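Local coordinates for protein formate dehydrogenase (Staphylococcus aureus, PDB 6TTB) that binds NAD and probably catalyses the oxidation of formate to carbon dioxide with NAD as the electron acceptor, at residues N143-A148 with A204-P209; H311-R314 with A320-V323. All blocks are in the same frame, centred on the assembly; numbering follows the deposited sequence.

Contact 1: N143-A148 with A204-P209; sequences NTVSVA and AERLAP. With NAD (nicotinamide-adenine-dinucleotide), chain C.
Val145 and Ala148 meet the long side chain of Arg206 where two helices pass each other. The contact across the segments is apolar on one side and the shaft and head of an arginine on the other. Val145 CG1 lies 3.4 Å from Arg206 NH2, and the two side chains cross at about a right angle. Val145 holds CG1 opposite its own backbone N (chi1 171°), beside the carbonyl carbon, which turns this methyl to the guanidinium. Ala148 sits one turn along. Its CB points to the other helix and comes within 4.3 Å of Arg206 CD. Arg206 runs extended from CG to NE, so CD passes Ala148 and the guanidinium beyond it meets Val145. The charged end has its polar partner within its own helix: NH1 is hydrogen-bonded to Leu202 O, which ties the head back one turn. Pro209 of the second subunit also touches Arg206.

A second set of contacts is made with the cofactor. Val147 CG2 rests 3.3 Å from NAD C4N, the nicotinamide carbon that receives hydride in such dehydrogenases. Asn143 OD1 lies 3.1 Å from NAD C5N. The Asn143 amide is also held by a hydrogen bond from ND2 to Gly327 O, which helps to fix its rotation. Thr144 CG2 lies 3.8 Å from NAD O1N. Val147 thus meets the nicotinamide, while Ala148 CB points to helix 198-207 and Val145 reaches it with CG1.

The backbone bond from Ala148 N to Thr144 O is part of the first turn of helix 144-160. The contact packs this helix beside helix 198-207, which follows strand 190-194 and a glycine-rich turn consistent with the Rossmann-type GxGxxG motif.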
loop_
_atom_site.group_PDB
_atom_site.type_symbol
_atom_site.label_atom_id
_atom_site.label_comp_id
_atom_site.label_asym_id
_atom_site.label_seq_id
_atom_site.Cartn_x
_atom_site.Cartn_y
_atom_site.Cartn_z
ATOM N N ASN A 143 -2.692 -14.143 13.931
ATOM C CA ASN A 143 -2.165 -13.082 13.051
ATOM C C ASN A 143 -2.980 -12.954 11.755
ATOM O O ASN A 143 -2.545 -12.396 10.731
ATOM C CB ASN A 143 -0.694 -13.268 12.782
ATOM C CG ASN A 143 -0.436 -14.620 12.159
ATOM O OD1 ASN A 143 -1.321 -15.192 11.496
ATOM N ND2 ASN A 143 0.785 -15.107 12.312
ATOM N N THR A 144 -4.210 -13.370 11.831
ATOM C CA THR A 144 -5.087 -13.237 10.701
ATOM C C THR A 144 -5.195 -11.772 10.319
ATOM O O THR A 144 -4.997 -11.449 9.177
ATOM C CB THR A 144 -6.378 -13.995 10.995
ATOM O OG1 THR A 144 -6.927 -13.591 12.269
ATOM C CG2 THR A 144 -6.102 -15.486 11.056
ATOM N N VAL A 145 -5.465 -10.867 11.300
ATOM C CA VAL A 145 -5.793 -9.485 10.941
ATOM C C VAL A 145 -4.589 -8.825 10.309
ATOM O O VAL A 145 -4.720 -8.053 9.322
ATOM C CB VAL A 145 -6.201 -8.651 12.119
ATOM C CG1 VAL A 145 -6.289 -7.207 11.691
ATOM C CG2 VAL A 145 -7.497 -9.125 12.721
ATOM N N SER A 146 -3.437 -9.072 10.945
ATOM C CA SER A 146 -2.194 -8.531 10.458
ATOM C C SER A 146 -2.078 -8.789 8.982
ATOM O O SER A 146 -1.701 -7.878 8.223
ATOM C CB SER A 146 -1.034 -9.122 11.170
ATOM O OG SER A 146 0.133 -8.349 10.957
ATOM N N VAL A 147 -2.328 -10.048 8.588
ATOM C CA VAL A 147 -2.095 -10.465 7.208
ATOM C C VAL A 147 -3.121 -9.784 6.305
ATOM O O VAL A 147 -2.771 -9.278 5.230
ATOM C CB VAL A 147 -2.056 -12.007 7.079
ATOM C CG1 VAL A 147 -1.938 -12.487 5.669
ATOM C CG2 VAL A 147 -0.926 -12.591 7.909
ATOM N N ALA A 148 -4.322 -9.556 6.797
ATOM C CA ALA A 148 -5.286 -8.880 5.948
ATOM C C ALA A 148 -4.794 -7.496 5.647
ATOM O O ALA A 148 -4.794 -7.074 4.466
ATOM C CB ALA A 148 -6.608 -8.809 6.595
ATOM N N ALA A 204 -12.115 -8.722 2.905
ATOM C CA ALA A 204 -13.294 -8.168 2.238
ATOM C C ALA A 204 -13.808 -6.989 3.039
ATOM O O ALA A 204 -14.085 -5.942 2.475
ATOM C CB ALA A 204 -14.351 -9.201 1.981
ATOM N N GLU A 205 -13.839 -7.156 4.356
ATOM C CA GLU A 205 -14.423 -6.160 5.225
ATOM C C GLU A 205 -13.672 -4.864 5.020
ATOM O O GLU A 205 -14.280 -3.803 4.855
ATOM C CB GLU A 205 -14.306 -6.589 6.687
ATOM C CG GLU A 205 -15.614 -7.122 7.241
ATOM C CD GLU A 205 -15.389 -8.203 8.283
ATOM O OE1 GLU A 205 -14.528 -7.969 9.194
ATOM O OE2 GLU A 205 -16.043 -9.300 8.183
ATOM N N ARG A 206 -12.343 -4.966 5.013
ATOM C CA ARG A 206 -11.535 -3.773 4.895
ATOM C C ARG A 206 -11.564 -3.285 3.458
ATOM O O ARG A 206 -11.430 -2.116 3.248
ATOM C CB ARG A 206 -10.102 -3.976 5.358
ATOM C CG ARG A 206 -10.003 -4.532 6.763
ATOM C CD ARG A 206 -8.559 -4.964 6.965
ATOM N NE ARG A 206 -8.374 -5.141 8.399
ATOM C CZ ARG A 206 -9.294 -5.709 9.194
ATOM N NH1 ARG A 206 -10.368 -6.241 8.640
ATOM N NH2 ARG A 206 -9.130 -5.744 10.509
ATOM N N LEU A 207 -11.803 -4.148 2.473
ATOM C CA LEU A 207 -11.814 -3.567 1.158
ATOM C C LEU A 207 -13.181 -2.933 0.891
ATOM O O LEU A 207 -13.292 -2.097 0.007
ATOM C CB LEU A 207 -11.451 -4.596 0.066
ATOM C CG LEU A 207 -9.966 -4.903 -0.182
ATOM C CD1 LEU A 207 -9.808 -5.888 -1.378
ATOM C CD2 LEU A 207 -9.218 -3.649 -0.483
ATOM N N ALA A 208 -14.230 -3.305 1.634
ATOM C CA ALA A 208 -15.573 -2.954 1.151
ATOM C C ALA A 208 -15.707 -1.443 1.030
ATOM O O ALA A 208 -16.208 -0.921 0.025
ATOM C CB ALA A 208 -16.669 -3.537 2.023
ATOM N N PRO A 209 -15.249 -0.696 2.037
ATOM C CA PRO A 209 -15.427 0.737 2.042
ATOM C C PRO A 209 -14.587 1.504 1.034
ATOM O O PRO A 209 -14.548 2.731 1.094
ATOM C CB PRO A 209 -15.070 1.200 3.448
ATOM C CG PRO A 209 -14.717 -0.066 4.230
ATOM C CD PRO A 209 -14.627 -1.213 3.239
HETATM P PA NAD C . -8.638 -20.304 6.372
HETATM O O1A NAD C . -8.666 -21.784 6.551
HETATM O O2A NAD C . -9.552 -19.388 7.164
HETATM O O5B NAD C . -8.695 -19.931 4.805
HETATM C C5B NAD C . -8.481 -20.926 3.783
HETATM C C4B NAD C . -9.769 -21.088 3.014
HETATM O O4B NAD C . -9.419 -21.372 1.646
HETATM C C3B NAD C . -10.695 -22.230 3.498
HETATM O O3B NAD C . -11.886 -21.824 4.171
HETATM C C2B NAD C . -11.015 -23.051 2.243
HETATM O O2B NAD C . -12.400 -23.211 2.020
HETATM C C1B NAD C . -10.299 -22.319 1.099
HETATM N N9A NAD C . -9.577 -23.227 0.202
HETATM C C8A NAD C . -9.283 -24.565 0.436
HETATM N N7A NAD C . -8.775 -25.178 -0.607
HETATM C C5A NAD C . -8.820 -24.230 -1.628
HETATM C C6A NAD C . -8.479 -24.273 -3.012
HETATM N N6A NAD C . -8.081 -25.357 -3.653
HETATM N N1A NAD C . -8.731 -23.162 -3.749
HETATM C C2A NAD C . -9.186 -22.066 -3.119
HETATM N N3A NAD C . -9.497 -21.895 -1.831
HETATM C C4A NAD C . -9.302 -23.018 -1.130
HETATM O O3 NAD C . -7.179 -19.839 6.648
HETATM P PN NAD C . -6.787 -18.340 6.843
HETATM O O1N NAD C . -6.677 -18.128 8.330
HETATM O O2N NAD C . -7.721 -17.471 6.051
HETATM O O5D NAD C . -5.319 -18.342 6.158
HETATM C C5D NAD C . -5.188 -17.973 4.752
HETATM C C4D NAD C . -3.818 -18.370 4.322
HETATM O O4D NAD C . -2.910 -17.306 4.698
HETATM C C3D NAD C . -3.331 -19.667 5.011
HETATM O O3D NAD C . -3.211 -20.755 4.107
HETATM C C2D NAD C . -2.020 -19.273 5.697
HETATM O O2D NAD C . -0.905 -20.114 5.432
HETATM C C1D NAD C . -1.722 -17.865 5.214
HETATM N N1N NAD C . -1.249 -17.058 6.349
HETATM C C2N NAD C . 0.007 -16.382 6.255
HETATM C C3N NAD C . 0.482 -15.598 7.331
HETATM C C7N NAD C . 1.660 -14.643 7.132
HETATM O O7N NAD C . 2.343 -14.338 8.108
HETATM N N7N NAD C . 1.901 -14.144 5.903
HETATM C C4N NAD C . -0.213 -15.701 8.592
HETATM C C5N NAD C . -1.435 -16.402 8.674
HETATM C C6N NAD C . -1.918 -17.098 7.548
#

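Contact 2: H311-R314 with A320-V323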
loop_
_atom_site.group_PDB
_atom_site.type_symbol
_atom_site.label_atom_id
_atom_site.label_comp_id
_atom_site.label_asym_id
_atom_site.label_seq_id
_atom_site.Cartn_x
_atom_site.Cartn_y
_atom_site.Cartn_z
ATOM N N HIS A 311 17.045 -14.593 -4.538
ATOM C CA HIS A 311 15.761 -15.026 -5.047
ATOM C C HIS A 311 15.313 -14.021 -6.109
ATOM O O HIS A 311 15.278 -12.808 -5.851
ATOM C CB HIS A 311 14.775 -15.152 -3.913
ATOM C CG HIS A 311 13.548 -15.918 -4.226
ATOM N ND1 HIS A 311 12.638 -15.477 -5.190
ATOM C CD2 HIS A 311 13.041 -17.097 -3.671
ATOM C CE1 HIS A 311 11.590 -16.327 -5.224
ATOM N NE2 HIS A 311 11.837 -17.379 -4.274
ATOM N N PRO A 312 14.900 -14.471 -7.319
ATOM C CA PRO A 312 14.542 -13.541 -8.386
ATOM C C PRO A 312 13.318 -12.667 -8.054
ATOM O O PRO A 312 13.116 -11.633 -8.659
ATOM C CB PRO A 312 14.283 -14.439 -9.579
ATOM C CG PRO A 312 13.861 -15.779 -8.991
ATOM C CD PRO A 312 14.521 -15.861 -7.629
ATOM N N TRP A 313 12.523 -13.064 -7.060
ATOM C CA TRP A 313 11.381 -12.251 -6.647
ATOM C C TRP A 313 11.849 -10.950 -5.996
ATOM O O TRP A 313 11.075 -10.034 -5.838
ATOM C CB TRP A 313 10.449 -13.029 -5.711
ATOM C CG TRP A 313 9.534 -13.981 -6.420
ATOM C CD1 TRP A 313 9.525 -14.259 -7.753
ATOM C CD2 TRP A 313 8.504 -14.799 -5.818
ATOM N NE1 TRP A 313 8.577 -15.218 -8.027
ATOM C CE2 TRP A 313 7.931 -15.566 -6.861
ATOM C CE3 TRP A 313 7.950 -14.893 -4.532
ATOM C CZ2 TRP A 313 6.887 -16.472 -6.636
ATOM C CZ3 TRP A 313 6.983 -15.845 -4.289
ATOM C CH2 TRP A 313 6.436 -16.597 -5.341
ATOM N N ARG A 314 13.120 -10.883 -5.595
ATOM C CA ARG A 314 13.590 -9.710 -4.870
ATOM C C ARG A 314 13.832 -8.555 -5.846
ATOM O O ARG A 314 13.579 -7.425 -5.526
ATOM C CB ARG A 314 14.891 -10.051 -4.149
ATOM C CG ARG A 314 14.775 -11.194 -3.151
ATOM C CD ARG A 314 16.131 -11.283 -2.462
ATOM N NE ARG A 314 16.237 -12.102 -1.246
ATOM C CZ ARG A 314 16.097 -11.647 0.010
ATOM N NH1 ARG A 314 15.809 -10.376 0.274
ATOM N NH2 ARG A 314 16.303 -12.471 1.000
ATOM N N ALA A 320 6.351 -5.514 -5.088
ATOM C CA ALA A 320 6.312 -4.957 -3.736
ATOM C C ALA A 320 6.395 -6.066 -2.691
ATOM O O ALA A 320 5.556 -6.210 -1.745
ATOM C CB ALA A 320 5.161 -4.045 -3.541
ATOM N N MET A 321 7.448 -6.861 -2.856
ATOM C CA MET A 321 7.729 -7.885 -1.900
ATOM C C MET A 321 8.188 -7.179 -0.639
ATOM O O MET A 321 8.546 -6.008 -0.658
ATOM C CB MET A 321 8.861 -8.791 -2.410
ATOM C CG MET A 321 8.504 -9.636 -3.671
ATOM S SD MET A 321 7.041 -10.605 -3.411
ATOM C CE MET A 321 7.403 -11.424 -1.852
ATOM N N THR A 322 7.979 -7.833 0.462
ATOM C CA THR A 322 8.761 -7.635 1.628
ATOM C C THR A 322 9.247 -9.027 2.067
ATOM O O THR A 322 8.767 -10.065 1.604
ATOM C CB THR A 322 7.882 -6.977 2.687
ATOM O OG1 THR A 322 6.901 -7.889 3.205
ATOM C CG2 THR A 322 7.201 -5.714 2.192
ATOM N N VAL A 323 10.186 -9.056 2.986
ATOM C CA VAL A 323 10.478 -10.315 3.634
ATOM C C VAL A 323 9.259 -10.669 4.503
ATOM O O VAL A 323 8.326 -9.885 4.576
ATOM C CB VAL A 323 11.787 -10.207 4.422
ATOM C CG1 VAL A 323 12.872 -9.660 3.518
ATOM C CG2 VAL A 323 11.596 -9.267 5.576
#
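Arg314 NH2 is gripped by two carbonyl oxygens, Ala307 O of its own chain and Glu173 O of the second subunit, while the same guanidinium approaches Val323. NE bonds to Pro308 O and NH1 to Ser169 O of the second subunit, so all three nitrogens are engaged and the group is held against rotation. Trp302 adds a cation-pi contact. Arg314 NH1 reaches to 4.4 Å from Val323 CG1. The side chain starts out pointing away from segment 320-323, yet its far end comes nearer.

Met321 supplies the main apolar contact. Its CG packs 4.4 Å from Trp313 CB. The same CG also lies 3.4 Å from the backbone oxygen Trp313 O. The chain is bent at both chi2 and chi3, which folds CE round to the Trp313 ring.

The 311-314 loop is braced from within. Trp313 N donates to His311 ND1 at 3.1 Å, nearly straight at 161° and in the plane of the imidazole. His311 CE1 also lies over one face of the Trp313 indole, 3.3 Å above its plane and offset toward the rim. In segment 320-323, Thr322 OG1 donates to Val323 O at 2.8 Å, with the donor tilted 17° from the carbonyl plane.

Along the chain the loop joins strand 294-299 to strand 319-321. The two strands are neighbours in the parallel Rossmann-type sheet, and 319-321 is an edge strand of it within this chain. Trp313 rests against helix 282-291, and Met321 lies beside strand 294-299.

Both contacts are buried, and both lie beside the second subunit. Contact 1 joins two helices of the dinucleotide-binding region. Contact 2 joins a loop to an outer strand of the same domain's parallel sheet. Their centres are 22 Å apart, and they do not touch. Helix 144-160 connects them: its first turn forms part of contact 1, and residues further along it pack on Ala320. The chemistry differs. In contact 1 the arginine is tied within its own helix, and the cofactor lies directly against segment 143-148. In contact 2 the arginine bonds across the dimer interface, and NAD is about 10 Å from the Met321 side chain.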